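Local coordinates for lipoprotein (Burkholderia cenocepacia, PDB 4QHQ) that binds methionine between its two lobes and probably delivers it, as a membrane-anchored lipoprotein, to an ABC transporter for uptake, at residues N110-L115 / G134-V139; I80-V85 / E191-P196; Q98-A103 / D165-V170. All coordinates share one frame; numbering follows the deposited sequence.

Contact 1 of 3, residues N110-L115 / G134-V139; sequences NENRAL and GNNATV. With MET (methionine), chain B.
Asn136 brings its side-chain nitrogen ND2 to within 3.3 Å of Asn112 CB, on the side of helix 108-120 turned to the loop. The two side chains cross at about a right angle, and their amide planes are 67° apart. They meet by packing here. The bond comes one residue on. The backbone N of Ala137 donates to Asn112 OD1 at 2.9 Å, and the bond is almost straight, 171° at the hydrogen. The N-H comes in tilted from the plane of the Asn112 amide. Asn112 can reach it because its CG stands anti to its own backbone N (chi1 -178°), which sends the amide out from the helix toward the loop. Ala137 also sets its CB against Asn112 OD1 and, more loosely, against Leu115 CD1. Thr138 follows. Its carbonyl carbon is covered by Leu115 CD1 at 3.4 Å. Its CA lies against Glu111 OE2, also at 3.4 Å. Thr138 OG1 accepts the backbone N-H of Leu140, just ahead in the chain. At Val139 the backbone N makes a weak, bent bond to Glu111 OE2. That carboxylate also lies close to Glu153, so one of the two acids may carry a proton. The other side of the helix faces the ligand. Arg113 reaches out in an extended chain, and its NH1 donates to OXT of the bound methionine at 2.8 Å. Asn110 ND2 lies 3.5 Å from the ligand SD. The helix thus carries a loop on one side and, on the other, part of the methionine pocket of an NlpA-family binding protein.

Contact 2 of 3, residues I80-V85 / E191-P196; sequences ISPIGV and ESLTSP
Glu191 bonds Ile83 twice, through both its backbone and its side chain, and its carboxylate is met from above its plane. Glu191 N donates to Ile83 O at 3.0 Å, and the N-H points nearly along the C=O axis. Glu191 OE1 accepts the N-H of Ile83 at 3.1 Å. This second donor stands 59° out of the carboxylate plane. The Glu191 side chain leaves the backbone with CG anti to N (chi1 -175°), and its extended chain crosses Ile83 obliquely. Ile83 CG2 lies 3.6 Å from Glu191 OE2. Pro82 packs next to this pair, its CB 3.2 Å from Glu191 O. Farther along, Leu193 CD2 touches both Pro82 CG, at 3.5 Å, and Ile80 CG2, at 3.7 Å. Ile80 CD1 reaches past it to Ser195 OG and Leu193 O. Val238 of the neighbouring strand touches both Ile80 and Leu193. The strongest partner of Glu191 is Arg113, which forms a salt bridge to OE1 and binds the methionine carboxylate. Ser81, in the same segment, also lines that pocket. OE1 thus takes both a backbone N-H and a guanidinium, which would favour the charged form of Glu191 and probably steadies Arg113 for the ligand.

Contact 3 of 3, residues Q98-A103 / D165-V170; sequences QGAKLA and DVDAAV
Leu102 CD2 rests on the small methyl of Ala168, 3.6 Å from its CB, where two parallel strands run side by side. The axes of the strand segments 101-103 and 168-170 approach to 4.7 Å, and their directions differ by 21°. The Ala168 methyl is a low bump, which leaves room for the end of the leucine to lean across from the next strand. On the other face of the sheet, the methyl of Ala103 sits against two neighbours, Ala169 CB and Val166 CG1, both at 4.2 Å. Val166 CG1 also approaches the Lys101 chain, which crosses Val166 at about a right angle. Lys101 bends at its third torsion (chi3 53°), which curls its amine over to the other segment. Lys101 NZ donates to Asp165 O at 2.9 Å. Where the strands begin, Asp167 lies against Ala100, with Asp167 OD2 3.5 Å from Ala100 CB. The same oxygen accepts the N-H of Lys101 on its anti side. Backbone bonds join Asp167 N to Lys101 O, Ala103 N to Ala168 O and Val170 N to Ala103 O. Leu118 of helix 108-120 covers Leu102 and Val170, while Leu159 lies on Ala103. This is one of the two parallel pairs of a mixed five-stranded sheet, with strand 168-171 in its middle, the alpha/beta core of one lobe of a periplasmic-binding-protein fold.

Contacts 1 and 3 lie in the lobe of the five-stranded sheet; contact 2 lies where the chain passes between the two sheets. Contact 3 is the most buried, a backbone ladder with small apolar side chains, an aspartate at its start and a lysine amine at its exposed edge. Contacts 1 and 2 are partly buried: contact 1 sets a loop on a helix, contact 2 joins two mostly irregular segments. Contact 3 bonds mostly through backbone, while contacts 1 and 2 use side-chain oxygens. These two meet at Arg113, beside the methionine. Contacts 2 and 3 share the sheet, since strands 84-86 and 168-171 are neighbours. Contact 1 meets contact 3 through Ala114, packed against Val170.

Contact 1 of 3, residues N110-L115 / G134-V139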
loop_
_atom_site.group_PDB
_atom_site.type_symbol
_atom_site.label_atom_id
_atom_site.label_comp_id
_atom_site.label_asym_id
_atom_site.label_seq_id
_atom_site.Cartn_x
_atom_site.Cartn_y
_atom_site.Cartn_z
ATOM N N ASN A 110 -2.825 -5.466 5.295
ATOM C CA ASN A 110 -1.456 -5.010 5.512
ATOM C C ASN A 110 -0.832 -5.522 6.808
ATOM O O ASN A 110 0.390 -5.684 6.874
ATOM C CB ASN A 110 -1.367 -3.494 5.394
ATOM C CG ASN A 110 -1.571 -3.029 3.976
ATOM O OD1 ASN A 110 -0.730 -3.278 3.096
ATOM N ND2 ASN A 110 -2.701 -2.380 3.734
ATOM N N GLU A 111 -1.646 -5.818 7.814
ATOM C CA GLU A 111 -1.132 -6.451 9.017
ATOM C C GLU A 111 -0.628 -7.840 8.634
ATOM O O GLU A 111 0.480 -8.234 8.992
ATOM C CB GLU A 111 -2.191 -6.566 10.118
ATOM C CG GLU A 111 -1.666 -7.397 11.273
ATOM C CD GLU A 111 -2.340 -7.148 12.600
ATOM O OE1 GLU A 111 -3.318 -6.388 12.699
ATOM O OE2 GLU A 111 -1.857 -7.734 13.590
ATOM N N ASN A 112 -1.447 -8.574 7.891
ATOM C CA ASN A 112 -1.067 -9.889 7.408
ATOM C C ASN A 112 0.229 -9.825 6.608
ATOM O O ASN A 112 1.156 -10.616 6.827
ATOM C CB ASN A 112 -2.189 -10.484 6.566
ATOM C CG ASN A 112 -1.873 -11.878 6.086
ATOM O OD1 ASN A 112 -1.783 -12.807 6.882
ATOM N ND2 ASN A 112 -1.715 -12.035 4.776
ATOM N N ARG A 113 0.298 -8.853 5.713
ATOM C CA ARG A 113 1.467 -8.630 4.890
ATOM C C ARG A 113 2.723 -8.393 5.730
ATOM O O ARG A 113 3.792 -8.969 5.468
ATOM C CB ARG A 113 1.206 -7.415 4.015
ATOM C CG ARG A 113 2.354 -7.018 3.111
ATOM C CD ARG A 113 1.954 -5.765 2.371
ATOM N NE ARG A 113 2.883 -5.440 1.301
ATOM C CZ ARG A 113 2.775 -4.365 0.534
ATOM N NH1 ARG A 113 1.785 -3.500 0.756
ATOM N NH2 ARG A 113 3.647 -4.150 -0.440
ATOM N N ALA A 114 2.602 -7.524 6.728
ATOM C CA ALA A 114 3.724 -7.220 7.625
ATOM C C ALA A 114 4.193 -8.444 8.401
ATOM O O ALA A 114 5.390 -8.661 8.546
ATOM C CB ALA A 114 3.335 -6.114 8.587
ATOM N N LEU A 115 3.248 -9.229 8.908
ATOM C CA LEU A 115 3.595 -10.396 9.705
ATOM C C LEU A 115 4.254 -11.462 8.834
ATOM O O LEU A 115 5.154 -12.175 9.287
ATOM C CB LEU A 115 2.355 -10.945 10.414
ATOM C CG LEU A 115 1.815 -10.017 11.503
ATOM C CD1 LEU A 115 0.592 -10.618 12.168
ATOM C CD2 LEU A 115 2.896 -9.734 12.535
ATOM N N GLY A 134 -5.999 -16.636 1.653
ATOM C CA GLY A 134 -6.948 -15.549 1.796
ATOM C C GLY A 134 -7.133 -15.158 3.249
ATOM O O GLY A 134 -7.712 -14.111 3.546
ATOM N N ASN A 135 -6.647 -16.004 4.154
ATOM C CA ASN A 135 -6.705 -15.712 5.582
ATOM C C ASN A 135 -5.768 -14.574 5.956
ATOM O O ASN A 135 -4.726 -14.381 5.325
ATOM C CB ASN A 135 -6.349 -16.946 6.413
ATOM C CG ASN A 135 -7.370 -18.054 6.285
ATOM O OD1 ASN A 135 -8.469 -17.845 5.772
ATOM N ND2 ASN A 135 -7.017 -19.240 6.765
ATOM N N ASN A 136 -6.141 -13.824 6.988
ATOM C CA ASN A 136 -5.296 -12.745 7.486
ATOM C C ASN A 136 -4.849 -12.964 8.931
ATOM O O ASN A 136 -5.673 -13.121 9.835
ATOM C CB ASN A 136 -5.999 -11.392 7.333
ATOM C CG ASN A 136 -6.169 -10.982 5.875
ATOM O OD1 ASN A 136 -7.274 -10.640 5.427
ATOM N ND2 ASN A 136 -5.077 -11.016 5.127
ATOM N N ALA A 137 -3.536 -12.969 9.134
ATOM C CA ALA A 137 -2.950 -13.191 10.453
ATOM C C ALA A 137 -2.924 -11.909 11.282
ATOM O O ALA A 137 -2.764 -10.815 10.737
ATOM C CB ALA A 137 -1.538 -13.755 10.313
ATOM N N THR A 138 -3.091 -12.049 12.597
ATOM C CA THR A 138 -2.844 -10.953 13.528
ATOM C C THR A 138 -1.770 -11.395 14.509
ATOM O O THR A 138 -1.262 -12.515 14.414
ATOM C CB THR A 138 -4.094 -10.552 14.336
ATOM O OG1 THR A 138 -4.386 -11.563 15.313
ATOM C CG2 THR A 138 -5.284 -10.343 13.417
ATOM N N VAL A 139 -1.427 -10.526 15.454
ATOM C CA VAL A 139 -0.404 -10.885 16.438
ATOM C C VAL A 139 -0.816 -12.090 17.291
ATOM O O VAL A 139 0.040 -12.787 17.833
ATOM C CB VAL A 139 -0.019 -9.705 17.361
ATOM C CG1 VAL A 139 0.583 -8.562 16.553
ATOM C CG2 VAL A 139 -1.214 -9.240 18.177
HETATM N N MET B . 0.376 1.886 -1.611
HETATM C CA MET B . 0.168 0.943 -0.512
HETATM C C MET B . 1.110 -0.236 -0.626
HETATM O O MET B . 1.324 -0.722 -1.730
HETATM C CB MET B . -1.289 0.468 -0.517
HETATM C CG MET B . -1.639 -0.498 0.631
HETATM S SD MET B . -3.349 -1.073 0.543
HETATM C CE MET B . -4.255 0.438 0.889
HETATM O OXT MET B . 1.687 -0.697 0.374
#

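Contact 2 of 3, residues I80-V85 / E191-P196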
loop_
_atom_site.group_PDB
_atom_site.type_symbol
_atom_site.label_atom_id
_atom_site.label_comp_id
_atom_site.label_asym_id
_atom_site.label_seq_id
_atom_site.Cartn_x
_atom_site.Cartn_y
_atom_site.Cartn_z
ATOM N N ILE A 80 3.839 -1.487 -7.986
ATOM C CA ILE A 80 4.055 -2.284 -6.789
ATOM C C ILE A 80 5.171 -1.630 -5.972
ATOM O O ILE A 80 6.094 -1.012 -6.523
ATOM C CB ILE A 80 4.388 -3.753 -7.157
ATOM C CG1 ILE A 80 4.383 -4.658 -5.922
ATOM C CG2 ILE A 80 5.712 -3.848 -7.917
ATOM C CD1 ILE A 80 4.309 -6.137 -6.266
ATOM N N SER A 81 5.064 -1.729 -4.653
ATOM C CA SER A 81 6.021 -1.062 -3.788
ATOM C C SER A 81 6.306 -1.937 -2.580
ATOM O O SER A 81 5.594 -1.852 -1.575
ATOM C CB SER A 81 5.493 0.304 -3.350
ATOM O OG SER A 81 4.257 0.177 -2.679
ATOM N N PRO A 82 7.341 -2.773 -2.680
ATOM C CA PRO A 82 7.716 -3.695 -1.596
ATOM C C PRO A 82 7.776 -3.005 -0.236
ATOM O O PRO A 82 8.399 -1.955 -0.083
ATOM C CB PRO A 82 9.101 -4.174 -2.025
ATOM C CG PRO A 82 9.024 -4.159 -3.521
ATOM C CD PRO A 82 8.253 -2.895 -3.827
ATOM N N ILE A 83 7.101 -3.595 0.737
ATOM C CA ILE A 83 7.016 -2.990 2.051
ATOM C C ILE A 83 8.316 -3.232 2.810
ATOM O O ILE A 83 8.945 -4.295 2.698
ATOM C CB ILE A 83 5.772 -3.495 2.815
ATOM C CG1 ILE A 83 5.446 -2.582 4.002
ATOM C CG2 ILE A 83 5.881 -4.943 3.205
ATOM C CD1 ILE A 83 4.018 -2.760 4.524
ATOM N N GLY A 84 8.726 -2.225 3.561
ATOM C CA GLY A 84 9.978 -2.315 4.289
ATOM C C GLY A 84 9.828 -2.299 5.790
ATOM O O GLY A 84 8.772 -1.910 6.335
ATOM N N VAL A 85 10.900 -2.723 6.450
ATOM C CA VAL A 85 11.054 -2.606 7.891
ATOM C C VAL A 85 12.046 -1.477 8.134
ATOM O O VAL A 85 13.126 -1.438 7.512
ATOM C CB VAL A 85 11.629 -3.896 8.489
ATOM C CG1 VAL A 85 11.748 -3.777 9.994
ATOM C CG2 VAL A 85 10.762 -5.092 8.136
ATOM N N GLU A 191 10.406 -6.551 1.479
ATOM C CA GLU A 191 9.583 -7.560 0.823
ATOM C C GLU A 191 10.050 -7.778 -0.614
ATOM O O GLU A 191 10.620 -6.875 -1.240
ATOM C CB GLU A 191 8.159 -7.035 0.815
ATOM C CG GLU A 191 7.074 -7.931 0.299
ATOM C CD GLU A 191 5.755 -7.173 0.308
ATOM O OE1 GLU A 191 5.682 -6.117 -0.363
ATOM O OE2 GLU A 191 4.812 -7.600 1.010
ATOM N N SER A 192 9.795 -8.970 -1.139
ATOM C CA SER A 192 10.122 -9.277 -2.528
ATOM C C SER A 192 9.134 -8.644 -3.494
ATOM O O SER A 192 7.968 -8.451 -3.165
ATOM C CB SER A 192 10.103 -10.781 -2.755
ATOM O OG SER A 192 10.495 -11.090 -4.084
ATOM N N LEU A 193 9.600 -8.365 -4.704
ATOM C CA LEU A 193 8.726 -7.892 -5.774
ATOM C C LEU A 193 7.745 -8.959 -6.253
ATOM O O LEU A 193 6.786 -8.649 -6.963
ATOM C CB LEU A 193 9.552 -7.384 -6.959
ATOM C CG LEU A 193 10.148 -5.986 -6.781
ATOM C CD1 LEU A 193 11.287 -5.770 -7.762
ATOM C CD2 LEU A 193 9.071 -4.915 -6.946
ATOM N N THR A 194 7.994 -10.215 -5.890
ATOM C CA THR A 194 7.102 -11.310 -6.264
ATOM C C THR A 194 6.066 -11.503 -5.171
ATOM O O THR A 194 6.003 -12.554 -4.529
ATOM C CB THR A 194 7.860 -12.626 -6.450
ATOM O OG1 THR A 194 8.508 -12.968 -5.219
ATOM C CG2 THR A 194 8.896 -12.492 -7.552
ATOM N N SER A 195 5.280 -10.461 -4.941
ATOM C CA SER A 195 4.236 -10.467 -3.928
ATOM C C SER A 195 2.906 -10.165 -4.615
ATOM O O SER A 195 2.882 -9.733 -5.773
ATOM C CB SER A 195 4.519 -9.389 -2.885
ATOM O OG SER A 195 4.063 -8.127 -3.353
ATOM N N PRO A 196 1.792 -10.379 -3.905
ATOM C CA PRO A 196 0.493 -10.086 -4.525
ATOM C C PRO A 196 0.044 -8.637 -4.336
ATOM O O PRO A 196 -1.133 -8.357 -4.527
ATOM C CB PRO A 196 -0.460 -11.017 -3.775
ATOM C CG PRO A 196 0.161 -11.147 -2.416
ATOM C CD PRO A 196 1.651 -11.140 -2.648
#

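Contact 3 of 3, residues Q98-A103 / D165-V170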
loop_
_atom_site.group_PDB
_atom_site.type_symbol
_atom_site.label_atom_id
_atom_site.label_comp_id
_atom_site.label_asym_id
_atom_site.label_seq_id
_atom_site.Cartn_x
_atom_site.Cartn_y
_atom_site.Cartn_z
ATOM N N GLN A 98 16.034 -8.776 23.176
ATOM C CA GLN A 98 14.950 -9.486 23.835
ATOM C C GLN A 98 13.887 -8.481 24.209
ATOM O O GLN A 98 14.192 -7.415 24.742
ATOM C CB GLN A 98 15.463 -10.172 25.105
ATOM C CG GLN A 98 16.233 -11.442 24.846
ATOM C CD GLN A 98 15.370 -12.518 24.224
ATOM O OE1 GLN A 98 15.702 -13.063 23.172
ATOM N NE2 GLN A 98 14.264 -12.843 24.881
ATOM N N GLY A 99 12.637 -8.807 23.897
ATOM C CA GLY A 99 11.524 -7.970 24.289
ATOM C C GLY A 99 11.403 -6.711 23.448
ATOM O O GLY A 99 10.730 -5.765 23.850
ATOM N N ALA A 100 12.075 -6.697 22.299
ATOM C CA ALA A 100 12.046 -5.554 21.392
ATOM C C ALA A 100 10.621 -5.197 21.011
ATOM O O ALA A 100 9.780 -6.079 20.829
ATOM C CB ALA A 100 12.845 -5.848 20.141
ATOM N N LYS A 101 10.366 -3.900 20.884
ATOM C CA LYS A 101 9.058 -3.399 20.478
ATOM C C LYS A 101 9.024 -3.213 18.971
ATOM O O LYS A 101 9.876 -2.521 18.416
ATOM C CB LYS A 101 8.797 -2.042 21.126
ATOM C CG LYS A 101 8.403 -2.087 22.592
ATOM C CD LYS A 101 8.036 -0.688 23.094
ATOM C CE LYS A 101 6.976 -0.030 22.210
ATOM N NZ LYS A 101 6.640 1.357 22.666
ATOM N N LEU A 102 8.049 -3.832 18.312
ATOM C CA LEU A 102 7.823 -3.609 16.889
ATOM C C LEU A 102 6.438 -3.021 16.691
ATOM O O LEU A 102 5.569 -3.141 17.556
ATOM C CB LEU A 102 7.920 -4.914 16.097
ATOM C CG LEU A 102 9.210 -5.724 16.179
ATOM C CD1 LEU A 102 9.248 -6.792 15.095
ATOM C CD2 LEU A 102 10.409 -4.812 16.075
ATOM N N ALA A 103 6.238 -2.374 15.557
ATOM C CA ALA A 103 4.924 -1.880 15.195
ATOM C C ALA A 103 4.615 -2.304 13.766
ATOM O O ALA A 103 5.498 -2.286 12.901
ATOM C CB ALA A 103 4.867 -0.370 15.345
ATOM N N ASP A 165 9.897 5.567 19.177
ATOM C CA ASP A 165 9.446 4.861 20.373
ATOM C C ASP A 165 9.277 3.352 20.177
ATOM O O ASP A 165 8.679 2.678 21.023
ATOM C CB ASP A 165 8.118 5.456 20.869
ATOM C CG ASP A 165 8.287 6.813 21.529
ATOM O OD1 ASP A 165 9.244 7.537 21.183
ATOM O OD2 ASP A 165 7.465 7.157 22.410
ATOM N N VAL A 166 9.796 2.820 19.074
ATOM C CA VAL A 166 9.803 1.375 18.853
ATOM C C VAL A 166 11.168 0.964 18.334
ATOM O O VAL A 166 11.972 1.805 17.924
ATOM C CB VAL A 166 8.728 0.915 17.835
ATOM C CG1 VAL A 166 7.325 1.247 18.331
ATOM C CG2 VAL A 166 8.975 1.539 16.475
ATOM N N ASP A 167 11.436 -0.333 18.353
ATOM C CA ASP A 167 12.721 -0.811 17.860
ATOM C C ASP A 167 12.738 -1.040 16.351
ATOM O O ASP A 167 13.791 -0.938 15.721
ATOM C CB ASP A 167 13.155 -2.039 18.649
ATOM C CG ASP A 167 13.306 -1.724 20.111
ATOM O OD1 ASP A 167 13.988 -0.722 20.406
ATOM O OD2 ASP A 167 12.712 -2.431 20.951
ATOM N N ALA A 168 11.571 -1.315 15.772
ATOM C CA ALA A 168 11.427 -1.376 14.328
ATOM C C ALA A 168 9.948 -1.282 13.987
ATOM O O ALA A 168 9.090 -1.563 14.819
ATOM C CB ALA A 168 12.030 -2.659 13.762
ATOM N N ALA A 169 9.653 -0.888 12.756
ATOM C CA ALA A 169 8.274 -0.850 12.287
ATOM C C ALA A 169 8.209 -1.275 10.838
ATOM O O ALA A 169 9.110 -0.975 10.063
ATOM C CB ALA A 169 7.686 0.543 12.436
ATOM N N VAL A 170 7.143 -1.978 10.485
ATOM C CA VAL A 170 6.888 -2.317 9.088
ATOM C C VAL A 170 5.937 -1.248 8.555
ATOM O O VAL A 170 4.833 -1.074 9.089
ATOM C CB VAL A 170 6.261 -3.707 8.946
ATOM C CG1 VAL A 170 6.018 -4.012 7.460
ATOM C CG2 VAL A 170 7.152 -4.767 9.582
#